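Local coordinates for acetyltransferase (Vibrio fischeri, PDB 3JVN), which probably transfers acyl groups, most likely acetyl from acetyl-CoA, to a so far unidentified acceptor, as a member of the GNAT acetyltransferase family, at residues Glu114-Leu117 / Lys118-Gly121; Glu44-Ile47 / Ala48-Leu51; Ile96-Glu99 / Tyr100-Glu103. All coordinates share one frame; numbering follows the deposited sequence.

Contact 1: residues Glu114-Leu117 / Lys118-Gly121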
ATOM      1  N   GLU A 114      -7.141  -1.826 -15.219  1.00 39.91           N
ATOM      2  CA  GLU A 114      -5.710  -2.107 -15.097  1.00 40.84           C
ATOM      3  C   GLU A 114      -4.948  -1.460 -16.256  1.00 40.57           C
ATOM      4  O   GLU A 114      -3.783  -1.102 -16.121  1.00 40.89           O
ATOM      5  CB  GLU A 114      -5.450  -3.615 -15.108  1.00 42.80           C
ATOM      6  CG  GLU A 114      -6.093  -4.401 -13.975  1.00 45.61           C
ATOM      7  CD  GLU A 114      -5.834  -5.901 -14.093  1.00 46.78           C
ATOM      8  OE1 GLU A 114      -6.403  -6.681 -13.298  1.00 45.66           O
ATOM      9  OE2 GLU A 114      -5.061  -6.301 -14.989  1.00 46.57           O
ATOM     10  N   GLN A 115      -5.603  -1.312 -17.398  1.00 39.55           N
ATOM     11  CA  GLN A 115      -4.951  -0.694 -18.538  1.00 39.66           C
ATOM     12  C   GLN A 115      -4.550   0.722 -18.152  1.00 38.05           C
ATOM     13  O   GLN A 115      -3.386   1.095 -18.272  1.00 37.90           O
ATOM     14  CB  GLN A 115      -5.900  -0.662 -19.726  1.00 42.15           C
ATOM     15  CG  GLN A 115      -5.275  -0.190 -21.019  1.00 45.70           C
ATOM     16  CD  GLN A 115      -6.325   0.024 -22.095  1.00 49.28           C
ATOM     17  OE1 GLN A 115      -7.093   0.986 -22.039  1.00 50.59           O
ATOM     18  NE2 GLN A 115      -6.377  -0.880 -23.072  1.00 48.96           N
ATOM     19  N   GLU A 116      -5.523   1.506 -17.691  1.00 37.60           N
ATOM     20  CA  GLU A 116      -5.277   2.884 -17.273  1.00 35.81           C
ATOM     21  C   GLU A 116      -4.330   2.939 -16.079  1.00 34.50           C
ATOM     22  O   GLU A 116      -3.494   3.838 -15.970  1.00 32.47           O
ATOM     23  CB  GLU A 116      -6.594   3.565 -16.917  1.00 35.71           C
ATOM     24  CG  GLU A 116      -7.264   4.229 -18.105  1.00 37.45           C
ATOM     25  CD  GLU A 116      -6.677   5.590 -18.419  1.00 37.50           C
ATOM     26  OE1 GLU A 116      -6.931   6.540 -17.649  1.00 35.31           O
ATOM     27  OE2 GLU A 116      -5.948   5.707 -19.427  1.00 41.54           O
ATOM     28  N   LEU A 117      -4.469   1.972 -15.182  1.00 33.22           N
ATOM     29  CA  LEU A 117      -3.616   1.899 -14.010  1.00 33.12           C
ATOM     30  C   LEU A 117      -2.163   1.705 -14.413  1.00 33.88           C
ATOM     31  O   LEU A 117      -1.294   2.472 -14.006  1.00 32.84           O
ATOM     32  CB  LEU A 117      -4.068   0.742 -13.132  1.00 32.67           C
ATOM     33  CG  LEU A 117      -4.583   1.195 -11.770  1.00 34.42           C
ATOM     34  CD1 LEU A 117      -5.406   2.483 -11.908  1.00 34.15           C
ATOM     35  CD2 LEU A 117      -5.414   0.077 -11.163  1.00 32.93           C
ATOM     36  N   LYS A 118      -1.921   0.663 -15.212  1.00 34.43           N
ATOM     37  CA  LYS A 118      -0.594   0.316 -15.697  1.00 33.90           C
ATOM     38  C   LYS A 118       0.093   1.468 -16.402  1.00 34.17           C
ATOM     39  O   LYS A 118       1.262   1.766 -16.134  1.00 33.38           O
ATOM     40  CB  LYS A 118      -0.662  -0.866 -16.668  1.00 37.44           C
ATOM     41  CG  LYS A 118      -0.377  -2.233 -16.040  1.00 42.09           C
ATOM     42  CD  LYS A 118      -1.632  -2.936 -15.522  1.00 43.56           C
ATOM     43  CE  LYS A 118      -2.410  -3.616 -16.651  1.00 45.34           C
ATOM     44  NZ  LYS A 118      -1.611  -4.687 -17.324  1.00 47.35           N
ATOM     45  N   ASP A 119      -0.615   2.121 -17.317  1.00 33.16           N
ATOM     46  CA  ASP A 119       0.019   3.219 -18.018  1.00 33.01           C
ATOM     47  C   ASP A 119       0.124   4.487 -17.167  1.00 30.03           C
ATOM     48  O   ASP A 119       0.657   5.493 -17.618  1.00 32.04           O
ATOM     49  CB  ASP A 119      -0.668   3.450 -19.377  1.00 36.55           C
ATOM     50  CG  ASP A 119      -2.100   3.867 -19.244  1.00 38.44           C
ATOM     51  OD1 ASP A 119      -2.852   3.734 -20.233  1.00 37.58           O
ATOM     52  OD2 ASP A 119      -2.466   4.338 -18.149  1.00 42.26           O
ATOM     53  N   TYR A 120      -0.369   4.425 -15.929  1.00 28.13           N
ATOM     54  CA  TYR A 120      -0.269   5.550 -14.991  1.00 26.23           C
ATOM     55  C   TYR A 120       0.820   5.237 -13.961  1.00 28.13           C
ATOM     56  O   TYR A 120       0.926   5.893 -12.918  1.00 28.99           O
ATOM     57  CB  TYR A 120      -1.579   5.799 -14.236  1.00 21.68           C
ATOM     58  CG  TYR A 120      -2.383   6.940 -14.799  1.00 18.74           C
ATOM     59  CD1 TYR A 120      -3.253   6.737 -15.864  1.00 16.37           C
ATOM     60  CD2 TYR A 120      -2.210   8.243 -14.320  1.00 19.57           C
ATOM     61  CE1 TYR A 120      -3.928   7.795 -16.455  1.00 16.60           C
ATOM     62  CE2 TYR A 120      -2.880   9.323 -14.896  1.00 17.45           C
ATOM     63  CZ  TYR A 120      -3.740   9.086 -15.971  1.00 17.79           C
ATOM     64  OH  TYR A 120      -4.411  10.143 -16.548  1.00 13.01           O
ATOM     65  N   GLY A 121       1.608   4.207 -14.254  1.00 28.84           N
ATOM     66  CA  GLY A 121       2.681   3.796 -13.369  1.00 31.02           C
ATOM     67  C   GLY A 121       2.309   3.456 -11.934  1.00 31.45           C
ATOM     68  O   GLY A 121       3.013   3.862 -11.009  1.00 31.62           O
TER
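Backbone hydrogen bonds from Lys118, Asp119 and Tyr120 back to Glu114-Leu117 run through the C-terminal end of helix 105-118 into the loop that follows. Asp119 N donates to Gln115 O at 3.1 Å in a nearly straight bond (168° at the hydrogen), the i to i+4 spacing of an alpha helix; Lys118 N makes the equivalent bond to Glu114 O, whose modelled place is less sure. Tyr120 N also donates to Leu117 O, three residues back, at 2.9 Å and from well above that carbonyl's plane. A type I beta turn from Lys118 to Gly121 follows, its Gly121 N bonded to Lys118 O at 3.1 Å, and Gly121 takes a positive phi that suits glycine.

Charged groups meet less directly. Glu114 and Lys118 run side by side, one turn apart, yet Glu114 OE2 and Lys118 NZ stay 4.5 Å from each other, too far for a salt bridge. Two carboxylates come together at the end of the turn, Glu116 OE2 and Asp119 OD1 being 3.8 Å apart with their planes 79° from each other; this proximity could raise the pKa of one of them.

Aliphatic contact is made by the stems of Glu114 and Lys118. Bends at chi2, chi3 and chi4 fold the Lys118 chain back, laying Lys118 CE against Glu114 CB at 3.4 Å. Separately, the Tyr120 ring lies beside a carboxylate and a carbonyl of one residue: Tyr120 CE1 is 3.5 Å from Glu116 OE1, the carboxylate standing steeply to the ring, 77° between planes, while Glu116 O sits at the ring edge.

Away from solvent, Leu117 packs on Met57 of strand 56-62 and Ala89 of strand 86-96. Glu116 rests on Met57 and Tyr59, and Tyr120 meets Met87 and the ring of Phe75, so the helix end and the start of the loop pack against the sheet.

Contact 2: residues Glu44-Ile47 / Ala48-Leu51; sequences EKSI and ARYL
The hydroxyl of Ser46 caps the start of helix 47-52 by accepting two backbone N-H groups. Ala48 N lies 2.8 Å from Ser46 OG, with a bent angle of 132° at the hydrogen, whereas the longer bond from Arg49 N to Ser46 OG, 3.2 Å, is straighter at 162°. With OG trans to its own amide nitrogen (chi1 162°), the hydroxyl is swung forward over the first turn, where amides have no earlier helical carbonyl to serve them. One oxygen thus takes up two N-H groups, and it sits where the helix dipole would favour an acceptor.

The regular helical bonds begin at once. Tyr50 N donates to Ser46 O, an oxygen whose position is less certain, and Leu51 N reaches Ile47 O at 2.9 Å. Before the cap, Lys45 NZ and Glu44 OE1 form a weak salt bridge of 3.4 Å between neighbours in sequence.

Around the cap, Ser46 OG lies 3.4 Å from Ala48 CB, and Ser46 CB meets Arg49 CB at 3.9 Å before the extended arginine chain leads off. Tyr50 CB and Leu51 CB both sit beside Ile47 O, the former at 3.4 Å. Beyond the turn, Ile47 packs on Asn17 and Met20 of helix 13-30, and Ala48 and Leu51 on Leu13. Tyr50 is buried against Thr72 and His74 and bonds through OH to Asp92 OD1, while Glu44 and Lys45 pack on Val82 of the second subunit.

The arrangement is a serine N-cap, here opening the short helix that, as in the GNAT fold generally, follows the first helix and precedes the second strand of the sheet.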
ATOM      1  N   GLU A  44     -21.099   7.348   1.942  1.00 44.83           N
ATOM      2  CA  GLU A  44     -19.817   7.520   1.268  1.00 44.75           C
ATOM      3  C   GLU A  44     -19.909   8.714   0.307  1.00 44.27           C
ATOM      4  O   GLU A  44     -20.817   9.544   0.430  1.00 44.85           O
ATOM      5  CB  GLU A  44     -19.460   6.244   0.497  1.00 45.36           C
ATOM      6  CG  GLU A  44     -17.970   6.038   0.287  1.00 49.59           C
ATOM      7  CD  GLU A  44     -17.171   6.219   1.577  1.00 52.31           C
ATOM      8  OE1 GLU A  44     -16.670   7.345   1.807  1.00 54.23           O
ATOM      9  OE2 GLU A  44     -17.063   5.245   2.365  1.00 52.68           O
ATOM     10  N   LYS A  45     -18.986   8.788  -0.653  1.00 43.43           N
ATOM     11  CA  LYS A  45     -18.960   9.869  -1.652  1.00 40.85           C
ATOM     12  C   LYS A  45     -19.792   9.584  -2.909  1.00 37.85           C
ATOM     13  O   LYS A  45     -19.605   8.561  -3.578  1.00 37.91           O
ATOM     14  CB  LYS A  45     -17.518  10.164  -2.091  1.00 41.85           C
ATOM     15  CG  LYS A  45     -16.722  11.096  -1.181  1.00 42.51           C
ATOM     16  CD  LYS A  45     -16.560  10.554   0.231  1.00 41.78           C
ATOM     17  CE  LYS A  45     -17.699  11.021   1.121  1.00 43.26           C
ATOM     18  NZ  LYS A  45     -17.561  10.570   2.541  1.00 43.96           N
ATOM     19  N   SER A  46     -20.689  10.514  -3.228  1.00 33.79           N
ATOM     20  CA  SER A  46     -21.564  10.413  -4.393  1.00 31.63           C
ATOM     21  C   SER A  46     -20.935   9.785  -5.635  1.00 32.70           C
ATOM     22  O   SER A  46     -19.750   9.983  -5.926  1.00 33.26           O
ATOM     23  CB  SER A  46     -22.091  11.797  -4.772  1.00 30.00           C
ATOM     24  OG  SER A  46     -22.571  11.784  -6.098  1.00 26.24           O
ATOM     25  N   ILE A  47     -21.740   9.031  -6.374  1.00 32.39           N
ATOM     26  CA  ILE A  47     -21.257   8.405  -7.593  1.00 29.95           C
ATOM     27  C   ILE A  47     -21.009   9.502  -8.634  1.00 29.34           C
ATOM     28  O   ILE A  47     -20.140   9.367  -9.493  1.00 28.20           O
ATOM     29  CB  ILE A  47     -22.276   7.351  -8.129  1.00 29.62           C
ATOM     30  CG1 ILE A  47     -21.824   6.808  -9.492  1.00 29.13           C
ATOM     31  CG2 ILE A  47     -23.659   7.971  -8.230  1.00 28.81           C
ATOM     32  CD1 ILE A  47     -20.447   6.192  -9.499  1.00 27.73           C
ATOM     33  N   ALA A  48     -21.766  10.594  -8.539  1.00 28.53           N
ATOM     34  CA  ALA A  48     -21.620  11.719  -9.461  1.00 29.54           C
ATOM     35  C   ALA A  48     -20.309  12.450  -9.165  1.00 31.33           C
ATOM     36  O   ALA A  48     -19.470  12.627 -10.055  1.00 30.87           O
ATOM     37  CB  ALA A  48     -22.796  12.670  -9.324  1.00 29.26           C
ATOM     38  N   ARG A  49     -20.142  12.879  -7.913  1.00 33.20           N
ATOM     39  CA  ARG A  49     -18.926  13.565  -7.475  1.00 34.53           C
ATOM     40  C   ARG A  49     -17.737  12.657  -7.760  1.00 35.20           C
ATOM     41  O   ARG A  49     -16.652  13.108  -8.150  1.00 34.26           O
ATOM     42  CB  ARG A  49     -18.970  13.838  -5.968  1.00 36.43           C
ATOM     43  CG  ARG A  49     -19.760  15.058  -5.539  1.00 39.06           C
ATOM     44  CD  ARG A  49     -19.614  15.232  -4.035  1.00 43.71           C
ATOM     45  NE  ARG A  49     -20.147  16.504  -3.554  1.00 50.27           N
ATOM     46  CZ  ARG A  49     -19.996  16.947  -2.305  1.00 53.36           C
ATOM     47  NH1 ARG A  49     -20.513  18.117  -1.944  1.00 54.37           N
ATOM     48  NH2 ARG A  49     -19.323  16.224  -1.409  1.00 52.83           N
ATOM     49  N   TYR A  50     -17.957  11.364  -7.532  1.00 34.81           N
ATOM     50  CA  TYR A  50     -16.937  10.348  -7.759  1.00 34.78           C
ATOM     51  C   TYR A  50     -16.516  10.373  -9.219  1.00 35.30           C
ATOM     52  O   TYR A  50     -15.333  10.396  -9.543  1.00 36.94           O
ATOM     53  CB  TYR A  50     -17.495   8.965  -7.427  1.00 34.63           C
ATOM     54  CG  TYR A  50     -16.437   7.884  -7.335  1.00 33.19           C
ATOM     55  CD1 TYR A  50     -15.887   7.304  -8.489  1.00 32.91           C
ATOM     56  CD2 TYR A  50     -15.962   7.461  -6.090  1.00 29.49           C
ATOM     57  CE1 TYR A  50     -14.885   6.331  -8.400  1.00 31.63           C
ATOM     58  CE2 TYR A  50     -14.969   6.504  -5.987  1.00 31.00           C
ATOM     59  CZ  TYR A  50     -14.435   5.938  -7.144  1.00 32.72           C
ATOM     60  OH  TYR A  50     -13.460   4.976  -7.022  1.00 33.93           O
ATOM     61  N   LEU A  51     -17.500  10.369 -10.102  1.00 34.28           N
ATOM     62  CA  LEU A  51     -17.226  10.378 -11.519  1.00 34.43           C
ATOM     63  C   LEU A  51     -16.471  11.645 -11.941  1.00 34.63           C
ATOM     64  O   LEU A  51     -15.597  11.594 -12.804  1.00 34.98           O
ATOM     65  CB  LEU A  51     -18.549  10.256 -12.267  1.00 33.34           C
ATOM     66  CG  LEU A  51     -18.554   9.823 -13.733  1.00 33.38           C
ATOM     67  CD1 LEU A  51     -20.010   9.752 -14.165  1.00 31.79           C
ATOM     68  CD2 LEU A  51     -17.784  10.798 -14.627  1.00 29.80           C
TER

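Contact 3: residues Ile96-Glu99 / Tyr100-Glu103; sequences IEKE and YRRE
Tyr100 turns its backbone N back to Glu97 O, 2.7 Å away, closing a tight turn after strand 86-96; the N-H comes from well above the carbonyl plane. Its ring runs alongside Glu99, with Tyr100 CE2 3.2 Å from Glu99 OE2 and the carboxylate plane only 26° from that of the ring. Glu97 CB approaches Tyr100 CD2 at 3.9 Å, and Tyr100 CB meets Ile96 CG2 at 4.0 Å; beyond the turn the tyrosine rests on Ile68 and Met63.

Arg101 opens an Arg-x-x-Gly-x-Ala sequence leading into helix 105-118, matching the GNAT signature loop whose backbone, in relatives, binds the pyrophosphate of acetyl-CoA. Bends at chi2 (105°) and chi3 (88°) fold its chain back along the incoming segment, where Arg101 CD packs against Ile96 CB at 3.8 Å. The guanidinium presents its edge to Ile96 O, a hydrogen bond from NH1 modelled implausibly short, and one face to Lys98, whose chain crosses it obliquely. Glu26 of helix 13-30 adds a long, weak ion pair to Arg101 NH1.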
ATOM      1  N   ILE A  96     -22.323  -6.646 -11.722  1.00 39.02           N
ATOM      2  CA  ILE A  96     -22.817  -7.202 -12.977  1.00 40.37           C
ATOM      3  C   ILE A  96     -24.244  -7.704 -12.785  1.00 42.51           C
ATOM      4  O   ILE A  96     -24.566  -8.320 -11.771  1.00 42.91           O
ATOM      5  CB  ILE A  96     -21.963  -8.401 -13.477  1.00 39.21           C
ATOM      6  CG1 ILE A  96     -20.468  -8.085 -13.368  1.00 38.57           C
ATOM      7  CG2 ILE A  96     -22.311  -8.706 -14.930  1.00 37.37           C
ATOM      8  CD1 ILE A  96     -19.843  -8.552 -12.056  1.00 39.58           C
ATOM      9  N   GLU A  97     -25.104  -7.425 -13.756  1.00 44.57           N
ATOM     10  CA  GLU A  97     -26.485  -7.870 -13.679  1.00 45.11           C
ATOM     11  C   GLU A  97     -26.467  -9.374 -13.526  1.00 45.73           C
ATOM     12  O   GLU A  97     -25.693 -10.055 -14.204  1.00 45.74           O
ATOM     13  CB  GLU A  97     -27.224  -7.493 -14.952  1.00 45.46           C
ATOM     14  CG  GLU A  97     -27.346  -5.999 -15.157  1.00 45.14           C
ATOM     15  CD  GLU A  97     -28.354  -5.368 -14.220  1.00 46.13           C
ATOM     16  OE1 GLU A  97     -28.749  -4.208 -14.470  1.00 44.61           O
ATOM     17  OE2 GLU A  97     -28.744  -6.027 -13.227  1.00 47.23           O
ATOM     18  N   LYS A  98     -27.317  -9.887 -12.637  1.00 46.95           N
ATOM     19  CA  LYS A  98     -27.398 -11.324 -12.369  1.00 47.68           C
ATOM     20  C   LYS A  98     -27.685 -12.093 -13.660  1.00 48.74           C
ATOM     21  O   LYS A  98     -27.414 -13.290 -13.764  1.00 49.79           O
ATOM     22  CB  LYS A  98     -28.485 -11.606 -11.312  1.00 46.07           C
ATOM     23  CG  LYS A  98     -28.223 -10.923  -9.947  1.00 45.53           C
ATOM     24  CD  LYS A  98     -28.996 -11.560  -8.767  1.00 45.55           C
ATOM     25  CE  LYS A  98     -28.531 -13.009  -8.488  1.00 48.34           C
ATOM     26  NZ  LYS A  98     -29.208 -13.736  -7.341  1.00 48.54           N
ATOM     27  N   GLU A  99     -28.199 -11.384 -14.658  1.00 52.08           N
ATOM     28  CA  GLU A  99     -28.522 -11.988 -15.941  1.00 54.37           C
ATOM     29  C   GLU A  99     -27.309 -12.034 -16.877  1.00 54.91           C
ATOM     30  O   GLU A  99     -27.323 -12.740 -17.887  1.00 55.21           O
ATOM     31  CB  GLU A  99     -29.651 -11.195 -16.593  1.00 56.79           C
ATOM     32  CG  GLU A  99     -30.194 -11.810 -17.862  1.00 59.95           C
ATOM     33  CD  GLU A  99     -30.960 -10.811 -18.689  1.00 61.44           C
ATOM     34  OE1 GLU A  99     -31.937 -10.237 -18.160  1.00 63.47           O
ATOM     35  OE2 GLU A  99     -30.579 -10.594 -19.858  1.00 61.75           O
ATOM     36  N   TYR A 100     -26.260 -11.290 -16.538  1.00 55.55           N
ATOM     37  CA  TYR A 100     -25.066 -11.252 -17.376  1.00 54.51           C
ATOM     38  C   TYR A 100     -23.779 -11.785 -16.743  1.00 54.78           C
ATOM     39  O   TYR A 100     -22.693 -11.649 -17.321  1.00 53.76           O
ATOM     40  CB  TYR A 100     -24.846  -9.824 -17.874  1.00 53.92           C
ATOM     41  CG  TYR A 100     -25.823  -9.413 -18.948  1.00 53.62           C
ATOM     42  CD1 TYR A 100     -25.485  -9.505 -20.296  1.00 54.04           C
ATOM     43  CD2 TYR A 100     -27.102  -8.957 -18.618  1.00 54.22           C
ATOM     44  CE1 TYR A 100     -26.395  -9.155 -21.293  1.00 53.86           C
ATOM     45  CE2 TYR A 100     -28.021  -8.606 -19.607  1.00 53.76           C
ATOM     46  CZ  TYR A 100     -27.656  -8.709 -20.942  1.00 53.04           C
ATOM     47  OH  TYR A 100     -28.555  -8.369 -21.925  1.00 51.59           O
ATOM     48  N   ARG A 101     -23.888 -12.387 -15.564  1.00 54.67           N
ATOM     49  CA  ARG A 101     -22.707 -12.941 -14.911  1.00 56.02           C
ATOM     50  C   ARG A 101     -22.287 -14.219 -15.636  1.00 58.03           C
ATOM     51  O   ARG A 101     -23.007 -14.706 -16.509  1.00 57.36           O
ATOM     52  CB  ARG A 101     -22.992 -13.232 -13.433  1.00 54.89           C
ATOM     53  CG  ARG A 101     -22.629 -12.080 -12.515  1.00 53.75           C
ATOM     54  CD  ARG A 101     -23.841 -11.318 -12.002  1.00 52.95           C
ATOM     55  NE  ARG A 101     -24.382 -11.887 -10.773  1.00 52.97           N
ATOM     56  CZ  ARG A 101     -25.078 -11.189  -9.881  1.00 53.50           C
ATOM     57  NH1 ARG A 101     -25.311  -9.901 -10.088  1.00 53.32           N
ATOM     58  NH2 ARG A 101     -25.541 -11.769  -8.778  1.00 53.77           N
ATOM     59  N   ARG A 102     -21.124 -14.758 -15.280  1.00 59.84           N
ATOM     60  CA  ARG A 102     -20.630 -15.974 -15.921  1.00 61.66           C
ATOM     61  C   ARG A 102     -20.477 -15.752 -17.426  1.00 62.24           C
ATOM     62  O   ARG A 102     -20.716 -16.659 -18.225  1.00 61.60           O
ATOM     63  CB  ARG A 102     -21.601 -17.136 -15.677  1.00 63.06           C
ATOM     64  CG  ARG A 102     -21.331 -17.949 -14.420  1.00 65.07           C
ATOM     65  CD  ARG A 102     -20.351 -19.084 -14.704  1.00 67.20           C
ATOM     66  NE  ARG A 102     -19.092 -18.599 -15.268  1.00 68.03           N
ATOM     67  CZ  ARG A 102     -18.085 -19.382 -15.647  1.00 67.77           C
ATOM     68  NH1 ARG A 102     -18.175 -20.701 -15.529  1.00 67.07           N
ATOM     69  NH2 ARG A 102     -16.982 -18.839 -16.145  1.00 67.46           N
ATOM     70  N   GLU A 103     -20.078 -14.544 -17.813  1.00 62.57           N
ATOM     71  CA  GLU A 103     -19.911 -14.228 -19.228  1.00 62.42           C
ATOM     72  C   GLU A 103     -18.604 -13.482 -19.507  1.00 61.23           C
ATOM     73  O   GLU A 103     -18.379 -12.997 -20.617  1.00 60.93           O
ATOM     74  CB  GLU A 103     -21.114 -13.408 -19.706  1.00 64.44           C
ATOM     75  CG  GLU A 103     -21.202 -13.198 -21.211  1.00 66.63           C
ATOM     76  CD  GLU A 103     -22.604 -12.821 -21.645  1.00 68.92           C
ATOM     77  OE1 GLU A 103     -22.820 -12.590 -22.856  1.00 69.72           O
ATOM     78  OE2 GLU A 103     -23.494 -12.763 -20.767  1.00 69.23           O
TER

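From the N terminus, contact 2 comes first: after helix 13-30 and an unmodelled stretch, the chain enters helix 47-52, which leads to strand 56-62. Contact 3 follows the sheet's fourth strand, 86-96, and turns the chain towards helix 105-118; contact 1 ends that same helix and starts the loop to strand 124-127. Contacts 3 and 1 therefore bracket one strand-helix-strand crossover between the parallel strands 86-96 and 124-127. All three are local and lie in series, so none nests in or crosses another. Their centres are 22 to 26 Å apart, and no two touch; strand 56-62 receives side chains from both contact 1 and contact 2.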